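Local atomic coordinates of glutaredoxin family protein (Xanthomonas campestris, PDB entry 1TTZ), a protein that is of unconfirmed function but belongs to the glutaredoxin family of the thioredoxin clan, which suggests a role in thiol-disulfide exchange. Residues L3-D9 and F29-D35; A20-A26 and F63-R69; D53-L59 and W71-P76. All coordinates share one frame; numbering follows the deposited sequence.

Contact 1: L3-D9 and F29-D35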
loop_
_atom_site.group_PDB
_atom_site.type_symbol
_atom_site.label_atom_id
_atom_site.label_comp_id
_atom_site.label_asym_id
_atom_site.label_seq_id
_atom_site.Cartn_x
_atom_site.Cartn_y
_atom_site.Cartn_z
ATOM N N LEU A 3 3.064 -5.352 6.642
ATOM C CA LEU A 3 3.073 -4.843 5.276
ATOM C C LEU A 3 3.721 -3.466 5.265
ATOM O O LEU A 3 3.892 -2.848 6.312
ATOM C CB LEU A 3 1.641 -4.725 4.752
ATOM C CG LEU A 3 0.824 -6.019 4.735
ATOM C CD1 LEU A 3 -0.615 -5.705 4.365
ATOM C CD2 LEU A 3 1.437 -6.999 3.744
ATOM N N THR A 4 4.098 -2.998 4.079
ATOM C CA THR A 4 4.679 -1.674 3.940
ATOM C C THR A 4 3.742 -0.926 3.007
ATOM O O THR A 4 3.503 -1.364 1.881
ATOM C CB THR A 4 6.083 -1.707 3.288
ATOM O OG1 THR A 4 6.942 -2.577 4.028
ATOM C CG2 THR A 4 6.687 -0.312 3.261
ATOM N N LEU A 5 3.190 0.183 3.477
ATOM C CA LEU A 5 2.304 0.973 2.641
ATOM C C LEU A 5 3.026 2.226 2.174
ATOM O O LEU A 5 3.271 3.143 2.960
ATOM C CB LEU A 5 1.034 1.383 3.399
ATOM C CG LEU A 5 0.130 2.339 2.595
ATOM C CD1 LEU A 5 -0.525 1.572 1.445
ATOM C CD2 LEU A 5 -0.943 2.958 3.489
ATOM N N TYR A 6 3.391 2.258 0.899
ATOM C CA TYR A 6 4.043 3.432 0.367
ATOM C C TYR A 6 2.937 4.419 0.009
ATOM O O TYR A 6 2.000 4.086 -0.721
ATOM C CB TYR A 6 4.880 3.086 -0.872
ATOM C CG TYR A 6 6.089 2.247 -0.548
ATOM C CD1 TYR A 6 6.067 0.862 -0.707
ATOM C CD2 TYR A 6 7.249 2.834 -0.045
ATOM C CE1 TYR A 6 7.182 0.077 -0.371
ATOM C CE2 TYR A 6 8.365 2.061 0.291
ATOM C CZ TYR A 6 8.323 0.687 0.124
ATOM O OH TYR A 6 9.425 -0.074 0.436
ATOM N N GLN A 7 3.031 5.622 0.557
ATOM C CA GLN A 7 2.048 6.653 0.276
ATOM C C GLN A 7 2.688 8.030 0.307
ATOM O O GLN A 7 3.875 8.167 0.596
ATOM C CB GLN A 7 0.888 6.586 1.279
ATOM C CG GLN A 7 1.253 6.800 2.743
ATOM C CD GLN A 7 0.035 6.758 3.661
ATOM O OE1 GLN A 7 -0.937 7.484 3.455
ATOM N NE2 GLN A 7 0.087 5.906 4.680
ATOM N N ARG A 8 1.905 9.047 -0.025
ATOM C CA ARG A 8 2.403 10.413 -0.003
ATOM C C ARG A 8 1.436 11.205 0.857
ATOM O O ARG A 8 0.284 10.802 1.031
ATOM C CB ARG A 8 2.459 11.008 -1.420
ATOM C CG ARG A 8 1.090 11.214 -2.050
ATOM C CD ARG A 8 1.105 12.189 -3.224
ATOM N NE ARG A 8 1.774 11.668 -4.414
ATOM C CZ ARG A 8 3.073 11.795 -4.666
ATOM N NH1 ARG A 8 3.859 12.432 -3.804
ATOM N NH2 ARG A 8 3.583 11.293 -5.786
ATOM N N ASP A 9 1.900 12.324 1.402
ATOM C CA ASP A 9 1.048 13.163 2.239
ATOM C C ASP A 9 -0.018 13.874 1.415
ATOM O O ASP A 9 0.182 14.158 0.234
ATOM C CB ASP A 9 1.884 14.202 2.989
ATOM C CG ASP A 9 2.665 13.600 4.139
ATOM O OD1 ASP A 9 2.027 13.024 5.045
ATOM O OD2 ASP A 9 3.914 13.702 4.138
ATOM N N PHE A 29 0.881 -3.054 9.574
ATOM C CA PHE A 29 1.482 -2.443 8.403
ATOM C C PHE A 29 2.145 -1.149 8.844
ATOM O O PHE A 29 1.728 -0.541 9.834
ATOM C CB PHE A 29 0.447 -2.162 7.307
ATOM C CG PHE A 29 -0.455 -1.001 7.595
ATOM C CD1 PHE A 29 -1.644 -1.178 8.305
ATOM C CD2 PHE A 29 -0.123 0.277 7.148
ATOM C CE1 PHE A 29 -2.492 -0.095 8.565
ATOM C CE2 PHE A 29 -0.964 1.369 7.404
ATOM C CZ PHE A 29 -2.150 1.179 8.113
ATOM N N PHE A 30 3.183 -0.740 8.122
ATOM C CA PHE A 30 3.877 0.498 8.445
ATOM C C PHE A 30 3.937 1.366 7.202
ATOM O O PHE A 30 4.215 0.879 6.108
ATOM C CB PHE A 30 5.295 0.207 8.941
ATOM C CG PHE A 30 5.331 -0.504 10.253
ATOM C CD1 PHE A 30 4.868 0.129 11.414
ATOM C CD2 PHE A 30 5.796 -1.816 10.336
ATOM C CE1 PHE A 30 4.865 -0.539 12.642
ATOM C CE2 PHE A 30 5.795 -2.491 11.559
ATOM C CZ PHE A 30 5.329 -1.851 12.712
ATOM N N SER A 31 3.672 2.651 7.377
ATOM C CA SER A 31 3.691 3.591 6.271
ATOM C C SER A 31 5.074 4.166 6.014
ATOM O O SER A 31 5.830 4.441 6.940
ATOM C CB SER A 31 2.730 4.755 6.543
ATOM O OG SER A 31 1.382 4.356 6.412
ATOM N N VAL A 32 5.393 4.332 4.739
ATOM C CA VAL A 32 6.644 4.935 4.321
ATOM C C VAL A 32 6.205 6.021 3.352
ATOM O O VAL A 32 5.633 5.729 2.307
ATOM C CB VAL A 32 7.568 3.934 3.592
ATOM C CG1 VAL A 32 8.784 4.666 3.024
ATOM C CG2 VAL A 32 8.033 2.864 4.548
ATOM N N PHE A 33 6.434 7.275 3.726
ATOM C CA PHE A 33 6.065 8.413 2.894
ATOM C C PHE A 33 7.183 8.756 1.925
ATOM O O PHE A 33 8.307 9.022 2.334
ATOM C CB PHE A 33 5.731 9.597 3.788
ATOM C CG PHE A 33 4.481 9.398 4.574
ATOM C CD1 PHE A 33 3.245 9.697 4.011
ATOM C CD2 PHE A 33 4.526 8.849 5.857
ATOM C CE1 PHE A 33 2.059 9.454 4.713
ATOM C CE2 PHE A 33 3.344 8.600 6.571
ATOM C CZ PHE A 33 2.109 8.903 5.991
ATOM N N ILE A 34 6.851 8.760 0.639
ATOM C CA ILE A 34 7.813 9.012 -0.429
ATOM C C ILE A 34 8.156 10.476 -0.668
ATOM O O ILE A 34 9.152 10.784 -1.316
ATOM C CB ILE A 34 7.285 8.435 -1.762
ATOM C CG1 ILE A 34 6.043 9.217 -2.199
ATOM C CG2 ILE A 34 6.904 6.972 -1.584
ATOM C CD1 ILE A 34 5.548 8.887 -3.597
ATOM N N ASP A 35 7.320 11.366 -0.154
ATOM C CA ASP A 35 7.491 12.802 -0.334
ATOM C C ASP A 35 8.915 13.346 -0.383
ATOM O O ASP A 35 9.302 13.981 -1.361
ATOM C CB ASP A 35 6.683 13.533 0.735
ATOM C CG ASP A 35 5.198 13.269 0.608
ATOM O OD1 ASP A 35 4.562 13.852 -0.294
ATOM O OD2 ASP A 35 4.667 12.463 1.399
#

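Contact 2: A20-A26 and F63-R69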
loop_
_atom_site.group_PDB
_atom_site.type_symbol
_atom_site.label_atom_id
_atom_site.label_comp_id
_atom_site.label_asym_id
_atom_site.label_seq_id
_atom_site.Cartn_x
_atom_site.Cartn_y
_atom_site.Cartn_z
ATOM N N ALA A 20 -8.812 0.421 3.489
ATOM C CA ALA A 20 -8.874 -0.903 2.882
ATOM C C ALA A 20 -8.117 -1.888 3.773
ATOM O O ALA A 20 -8.525 -3.036 3.927
ATOM C CB ALA A 20 -8.259 -0.872 1.491
ATOM N N LEU A 21 -7.006 -1.434 4.352
ATOM C CA LEU A 21 -6.218 -2.278 5.239
ATOM C C LEU A 21 -7.017 -2.655 6.476
ATOM O O LEU A 21 -6.895 -3.763 6.984
ATOM C CB LEU A 21 -4.930 -1.559 5.645
ATOM C CG LEU A 21 -3.906 -1.527 4.505
ATOM C CD1 LEU A 21 -2.941 -0.376 4.691
ATOM C CD2 LEU A 21 -3.182 -2.865 4.451
ATOM N N ALA A 22 -7.834 -1.726 6.958
ATOM C CA ALA A 22 -8.655 -1.971 8.142
ATOM C C ALA A 22 -9.815 -2.903 7.825
ATOM O O ALA A 22 -10.084 -3.848 8.569
ATOM C CB ALA A 22 -9.196 -0.648 8.693
ATOM N N GLN A 23 -10.499 -2.642 6.716
ATOM C CA GLN A 23 -11.646 -3.456 6.332
ATOM C C GLN A 23 -11.288 -4.873 5.906
ATOM O O GLN A 23 -12.030 -5.811 6.188
ATOM C CB GLN A 23 -12.460 -2.749 5.240
ATOM C CG GLN A 23 -13.134 -1.460 5.740
ATOM C CD GLN A 23 -14.171 -0.914 4.773
ATOM O OE1 GLN A 23 -13.862 -0.604 3.627
ATOM N NE2 GLN A 23 -15.412 -0.783 5.241
ATOM N N ALA A 24 -10.159 -5.029 5.222
ATOM C CA ALA A 24 -9.715 -6.351 4.797
ATOM C C ALA A 24 -9.065 -7.040 5.992
ATOM O O ALA A 24 -8.688 -8.209 5.924
ATOM C CB ALA A 24 -8.710 -6.229 3.657
ATOM N N ARG A 25 -8.942 -6.299 7.090
ATOM C CA ARG A 25 -8.330 -6.810 8.307
ATOM C C ARG A 25 -6.931 -7.335 8.011
ATOM O O ARG A 25 -6.545 -8.422 8.450
ATOM C CB ARG A 25 -9.195 -7.911 8.931
ATOM C CG ARG A 25 -10.545 -7.407 9.443
ATOM C CD ARG A 25 -10.391 -6.383 10.573
ATOM N NE ARG A 25 -9.893 -6.977 11.814
ATOM C CZ ARG A 25 -9.795 -6.333 12.976
ATOM N NH1 ARG A 25 -10.159 -5.059 13.078
ATOM N NH2 ARG A 25 -9.337 -6.968 14.045
ATOM N N ALA A 26 -6.182 -6.563 7.232
ATOM C CA ALA A 26 -4.821 -6.935 6.915
ATOM C C ALA A 26 -4.153 -6.805 8.274
ATOM O O ALA A 26 -4.638 -6.068 9.133
ATOM C CB ALA A 26 -4.225 -5.954 5.923
ATOM N N PHE A 63 -7.458 -0.737 -5.140
ATOM C CA PHE A 63 -7.777 -2.015 -4.531
ATOM C C PHE A 63 -8.793 -1.837 -3.413
ATOM O O PHE A 63 -8.636 -0.974 -2.551
ATOM C CB PHE A 63 -6.526 -2.737 -3.998
ATOM C CG PHE A 63 -5.617 -1.889 -3.133
ATOM C CD1 PHE A 63 -4.423 -1.387 -3.651
ATOM C CD2 PHE A 63 -5.913 -1.668 -1.786
ATOM C CE1 PHE A 63 -3.525 -0.684 -2.839
ATOM C CE2 PHE A 63 -5.026 -0.964 -0.959
ATOM C CZ PHE A 63 -3.827 -0.472 -1.489
ATOM N N ASP A 64 -9.856 -2.633 -3.453
ATOM C CA ASP A 64 -10.875 -2.582 -2.414
ATOM C C ASP A 64 -10.602 -3.714 -1.425
ATOM O O ASP A 64 -9.663 -4.495 -1.618
ATOM C CB ASP A 64 -12.276 -2.727 -3.014
ATOM C CG ASP A 64 -12.408 -3.941 -3.911
ATOM O OD1 ASP A 64 -11.657 -4.918 -3.704
ATOM O OD2 ASP A 64 -13.273 -3.919 -4.816
ATOM N N ALA A 65 -11.418 -3.807 -0.378
ATOM C CA ALA A 65 -11.241 -4.835 0.643
ATOM C C ALA A 65 -11.110 -6.252 0.088
ATOM O O ALA A 65 -10.203 -6.989 0.471
ATOM C CB ALA A 65 -12.383 -4.775 1.647
ATOM N N PRO A 66 -12.018 -6.662 -0.816
ATOM C CA PRO A 66 -11.880 -8.023 -1.340
ATOM C C PRO A 66 -10.609 -8.292 -2.157
ATOM O O PRO A 66 -10.046 -9.385 -2.094
ATOM C CB PRO A 66 -13.164 -8.218 -2.154
ATOM C CG PRO A 66 -13.578 -6.831 -2.514
ATOM C CD PRO A 66 -13.283 -6.053 -1.259
ATOM N N ARG A 67 -10.155 -7.304 -2.923
ATOM C CA ARG A 67 -8.954 -7.488 -3.726
ATOM C C ARG A 67 -7.745 -7.569 -2.809
ATOM O O ARG A 67 -6.838 -8.376 -3.013
ATOM C CB ARG A 67 -8.771 -6.327 -4.707
ATOM C CG ARG A 67 -7.639 -6.576 -5.692
ATOM C CD ARG A 67 -7.307 -5.356 -6.544
ATOM N NE ARG A 67 -6.275 -5.705 -7.516
ATOM C CZ ARG A 67 -5.283 -4.905 -7.894
ATOM N NH1 ARG A 67 -5.168 -3.684 -7.387
ATOM N NH2 ARG A 67 -4.387 -5.340 -8.773
ATOM N N LEU A 68 -7.741 -6.722 -1.791
ATOM C CA LEU A 68 -6.648 -6.699 -0.839
ATOM C C LEU A 68 -6.581 -8.014 -0.067
ATOM O O LEU A 68 -5.534 -8.655 -0.006
ATOM C CB LEU A 68 -6.825 -5.515 0.117
ATOM C CG LEU A 68 -5.862 -5.431 1.302
ATOM C CD1 LEU A 68 -4.444 -5.647 0.821
ATOM C CD2 LEU A 68 -6.005 -4.065 1.984
ATOM N N ARG A 69 -7.704 -8.411 0.520
ATOM C CA ARG A 69 -7.765 -9.652 1.282
ATOM C C ARG A 69 -7.364 -10.843 0.413
ATOM O O ARG A 69 -6.676 -11.751 0.880
ATOM C CB ARG A 69 -9.175 -9.836 1.868
ATOM C CG ARG A 69 -9.469 -11.214 2.468
ATOM C CD ARG A 69 -8.325 -11.755 3.323
ATOM N NE ARG A 69 -7.976 -10.875 4.429
ATOM C CZ ARG A 69 -6.885 -11.015 5.176
ATOM N NH1 ARG A 69 -6.029 -12.005 4.939
ATOM N NH2 ARG A 69 -6.643 -10.156 6.158
#

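Contact 3: D53-L59 and W71-P76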
loop_
_atom_site.group_PDB
_atom_site.type_symbol
_atom_site.label_atom_id
_atom_site.label_comp_id
_atom_site.label_asym_id
_atom_site.label_seq_id
_atom_site.Cartn_x
_atom_site.Cartn_y
_atom_site.Cartn_z
ATOM N N ASP A 53 4.581 -6.599 0.485
ATOM C CA ASP A 53 4.695 -7.542 1.588
ATOM C C ASP A 53 6.138 -7.991 1.792
ATOM O O ASP A 53 7.019 -7.653 1.006
ATOM C CB ASP A 53 3.758 -8.750 1.389
ATOM C CG ASP A 53 4.178 -9.662 0.250
ATOM O OD1 ASP A 53 5.291 -9.505 -0.288
ATOM O OD2 ASP A 53 3.375 -10.556 -0.098
ATOM N N PRO A 54 6.402 -8.750 2.865
ATOM C CA PRO A 54 7.762 -9.226 3.145
ATOM C C PRO A 54 8.442 -9.906 1.957
ATOM O O PRO A 54 9.637 -9.721 1.731
ATOM C CB PRO A 54 7.552 -10.173 4.326
ATOM C CG PRO A 54 6.413 -9.524 5.064
ATOM C CD PRO A 54 5.469 -9.164 3.932
HETATM N N MSE A 55 7.667 -10.676 1.199
HETATM C CA MSE A 55 8.176 -11.394 0.034
HETATM C C MSE A 55 8.594 -10.464 -1.094
HETATM O O MSE A 55 9.287 -10.877 -2.022
HETATM C CB MSE A 55 7.114 -12.362 -0.489
HETATM C CG MSE A 55 7.548 -13.813 -0.490
HETATM SE SE MSE A 55 8.195 -14.372 1.246
HETATM C CE MSE A 55 10.094 -14.484 0.850
ATOM N N GLY A 56 8.165 -9.212 -1.019
ATOM C CA GLY A 56 8.517 -8.265 -2.055
ATOM C C GLY A 56 7.416 -8.087 -3.082
ATOM O O GLY A 56 7.586 -7.335 -4.038
ATOM N N ARG A 57 6.295 -8.782 -2.903
ATOM C CA ARG A 57 5.173 -8.650 -3.830
ATOM C C ARG A 57 4.558 -7.283 -3.618
ATOM O O ARG A 57 4.597 -6.749 -2.513
ATOM C CB ARG A 57 4.101 -9.706 -3.563
ATOM C CG ARG A 57 4.467 -11.136 -3.913
ATOM C CD ARG A 57 3.212 -12.004 -3.828
ATOM N NE ARG A 57 2.546 -11.810 -2.547
ATOM C CZ ARG A 57 1.231 -11.847 -2.361
ATOM N NH1 ARG A 57 0.412 -12.076 -3.378
ATOM N NH2 ARG A 57 0.739 -11.642 -1.148
ATOM N N GLU A 58 3.988 -6.714 -4.670
ATOM C CA GLU A 58 3.371 -5.404 -4.560
ATOM C C GLU A 58 1.985 -5.334 -5.198
ATOM O O GLU A 58 1.711 -5.979 -6.212
ATOM C CB GLU A 58 4.304 -4.332 -5.146
ATOM C CG GLU A 58 5.515 -4.026 -4.253
ATOM C CD GLU A 58 6.378 -2.883 -4.767
ATOM O OE1 GLU A 58 7.254 -2.415 -4.006
ATOM O OE2 GLU A 58 6.191 -2.455 -5.929
ATOM N N LEU A 59 1.111 -4.561 -4.561
ATOM C CA LEU A 59 -0.260 -4.368 -5.017
ATOM C C LEU A 59 -0.437 -2.868 -5.208
ATOM O O LEU A 59 -0.314 -2.102 -4.248
ATOM C CB LEU A 59 -1.239 -4.861 -3.953
ATOM C CG LEU A 59 -2.720 -4.887 -4.339
ATOM C CD1 LEU A 59 -2.948 -5.935 -5.422
ATOM C CD2 LEU A 59 -3.559 -5.204 -3.102
ATOM N N TRP A 71 -5.372 -10.709 -2.273
ATOM C CA TRP A 71 -3.954 -10.582 -2.571
ATOM C C TRP A 71 -3.152 -11.170 -1.419
ATOM O O TRP A 71 -2.217 -11.939 -1.628
ATOM C CB TRP A 71 -3.595 -9.113 -2.773
ATOM C CG TRP A 71 -2.133 -8.865 -2.983
ATOM C CD1 TRP A 71 -1.393 -9.183 -4.084
ATOM C CD2 TRP A 71 -1.241 -8.223 -2.069
ATOM N NE1 TRP A 71 -0.091 -8.775 -3.914
ATOM C CE2 TRP A 71 0.029 -8.181 -2.681
ATOM C CE3 TRP A 71 -1.393 -7.673 -0.789
ATOM C CZ2 TRP A 71 1.144 -7.609 -2.054
ATOM C CZ3 TRP A 71 -0.284 -7.101 -0.165
ATOM C CH2 TRP A 71 0.966 -7.075 -0.800
ATOM N N LEU A 72 -3.531 -10.810 -0.200
ATOM C CA LEU A 72 -2.857 -11.318 0.989
ATOM C C LEU A 72 -2.933 -12.846 1.067
ATOM O O LEU A 72 -1.928 -13.518 1.311
ATOM C CB LEU A 72 -3.493 -10.727 2.243
ATOM C CG LEU A 72 -3.331 -9.224 2.446
ATOM C CD1 LEU A 72 -4.197 -8.776 3.608
ATOM C CD2 LEU A 72 -1.868 -8.902 2.707
ATOM N N ASP A 73 -4.126 -13.390 0.857
ATOM C CA ASP A 73 -4.319 -14.834 0.932
ATOM C C ASP A 73 -3.697 -15.593 -0.221
ATOM O O ASP A 73 -3.592 -16.815 -0.174
ATOM C CB ASP A 73 -5.806 -15.174 0.993
ATOM C CG ASP A 73 -6.476 -14.632 2.228
ATOM O OD1 ASP A 73 -5.769 -14.358 3.221
ATOM O OD2 ASP A 73 -7.714 -14.495 2.211
ATOM N N ALA A 74 -3.293 -14.875 -1.261
ATOM C CA ALA A 74 -2.689 -15.500 -2.429
ATOM C C ALA A 74 -1.184 -15.692 -2.246
ATOM O O ALA A 74 -0.521 -16.272 -3.105
ATOM C CB ALA A 74 -2.968 -14.657 -3.672
ATOM N N ALA A 75 -0.652 -15.203 -1.129
ATOM C CA ALA A 75 0.776 -15.327 -0.842
ATOM C C ALA A 75 1.116 -16.744 -0.379
ATOM O O ALA A 75 0.289 -17.416 0.243
ATOM C CB ALA A 75 1.184 -14.315 0.229
ATOM N N PRO A 76 2.346 -17.210 -0.659
ATOM C CA PRO A 76 3.401 -16.486 -1.375
ATOM C C PRO A 76 3.356 -16.736 -2.882
ATOM O O PRO A 76 2.645 -17.677 -3.298
ATOM C CB PRO A 76 4.667 -17.042 -0.743
ATOM C CG PRO A 76 4.308 -18.487 -0.576
ATOM C CD PRO A 76 2.896 -18.417 -0.009
HETATM O O HOH W 1 1.685 -9.167 -6.398
#

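Contact 1: L3-D9 and F29-D35
Gln7 and Phe33 lie side by side near the carboxyl ends of two parallel strands, both pointing the same way. The extended Gln7 chain runs alongside Phe33, with Gln7 CG 3.4 Å from Phe33 CE1 and the amide turned 26° from the ring plane. Gln7 CG sits between its own backbone N and carbonyl carbon (chi1 61°), and from there the straight chain carries NE2 back along the sheet to Ser31 OG, 2.7 Å away, in a bond that is weak because the N-H points poorly at the oxygen. The Gln7 side chain also touches Cys14 of helix 12-23. On the other face of the sheet Val32 lies alongside Tyr6, Val32 CG1 meeting Tyr6 CE2 at 3.8 Å, while the second branch, Val32 CG2, reaches Thr4 CG2. Thr4 CG2 in turn lies over one face of the Tyr6 ring, toward its rim, and Tyr44 stacks on the same ring.

Beyond the strands, Asp35 OD2 uses its syn lone pair to accept from Asp9 N at 2.8 Å. The two acids themselves come close, Asp9 OD2 to Asp35 OD2 3.1 Å, with no bond between them. Arg8 gives Asp35 a long salt bridge; its stronger partners are Gly45 O and Glu41, and Ile34 CD1 covers one face of its guanidinium.

Five backbone bonds, from Phe30 N to Leu3 O through to Ile34 N to Gln7 O, join the strands. With helix 12-23 as the connection between them, they form the beta-alpha-beta unit that opens the thioredoxin fold of glutaredoxins.

Contact 2: A20-A26 and F63-R69
Ala24 O is gripped by two nitrogens of Arg69, which comes at it side-on: NH2 donates to Ala24 O over 2.8 Å and NE donates to the same oxygen over 3.1 Å. The oxygen lies 5° out of the guanidinium plane, so both N-H groups converge on it from the edge of the arginine. Arg69 gets there by folding: CG is trans to the backbone N (chi1 169°), but bends at chi2 and chi3 swing the guanidinium toward the end of the other helix. Arg25 O lies at the same edge, and NH1 is taken up by a salt bridge to Asp73, which gives the group a second hold.

The carbonyl sits at the C-terminal end of helix 12-23, where Arg25, with positive phi, leaves the helix in a Schellman motif, with Ala26 N bonded back to Leu21 O. A positive group at this end would be expected to interact favourably with the helix dipole.

Next to the polar grip the packing is tight and built on small residues. Ala24 CB sits 3.8 Å from Leu68 CG and rests against Ala65 O. One branch of Leu68, CD2, pushes in against the Ala20 backbone, 3.3 Å from Ala20 O, and meets Leu21 CD2 with the two side chains crossing at about a right angle. Ala20 CB touches the edge of the Phe63 ring. At the start of the second helix, Asp64 is the N-cap, its OD1 accepting from Arg67 N.

Leu21, Phe63 and Leu68 continue inward onto Leu51 of strand 50-52, placing helices 12-23 and 65-73 together on one face of the sheet.

Contact 3: D53-L59 and W71-P76
Trp71 is held between Arg57 and Leu59, one on each face of its indole. Over one face the Arg57 guanidinium lies flat, the planes 17° apart, making a cation-pi contact with CZ 4.0 Å from the centroid of the five-membered ring. Against the opposite face comes Leu59 CB, in a CH-pi contact at 3.9 Å from the same centroid, and the two Leu59 methyls pack beside it, CD1 near Trp71 CD1 and CD2 near Trp71 CG.

The two terminal nitrogens of Arg57 close end-on round Trp71 O, NH2 at 3.0 Å and NH1 at 3.2 Å, and Ala74 N is a third donor to that oxygen. NE and NH2 also share Asp53 OD2, with NE at 2.9 Å, in a salt bridge that spans the type I turn from Asp53 to Gly56. A bend at chi3 of Arg57 (-51°) turns the guanidinium onto the indole, leaving its other face to Ala75 CB. Bonds to both the acid and the carbonyl should restrict rotation of the group, and the nearby carboxylate probably stabilises its positive charge.

Asp53 N comes to the benzo edge of the indole, while Asp53 CB stands above the plane on the arginine's side, 3.9 Å from Trp71 CH2. At the pyrrole edge Trp71 NE1 donates to a water that in turn donates to Glu58 O.

Trp71 thus fastens the end of helix 65-73 to the turn leading from strand 50-52 into the outermost strand 58-60, with Leu59 also packing on Leu68 of that helix and bonding through its backbone to Leu51.

Contact 1 pairs strands 3-7 and 29-33 and closes before contact 3 opens; contact 2 crosses both along the chain, tying helix 12-23 to the helix 65-73 it shares with contact 3. The centres of contacts 1 and 2, and of 1 and 3, lie about 16 Å apart, while those of 2 and 3 are about 13 Å apart. Leu3 connects all three, touching Leu21 and Ala26 on one hand and Asp53 and Leu72 on the other. Contacts 1 and 3 both reach the four-stranded sheet, so the first beta-alpha-beta unit and the closing hairpin and helix are knit into one compact thioredoxin-like domain.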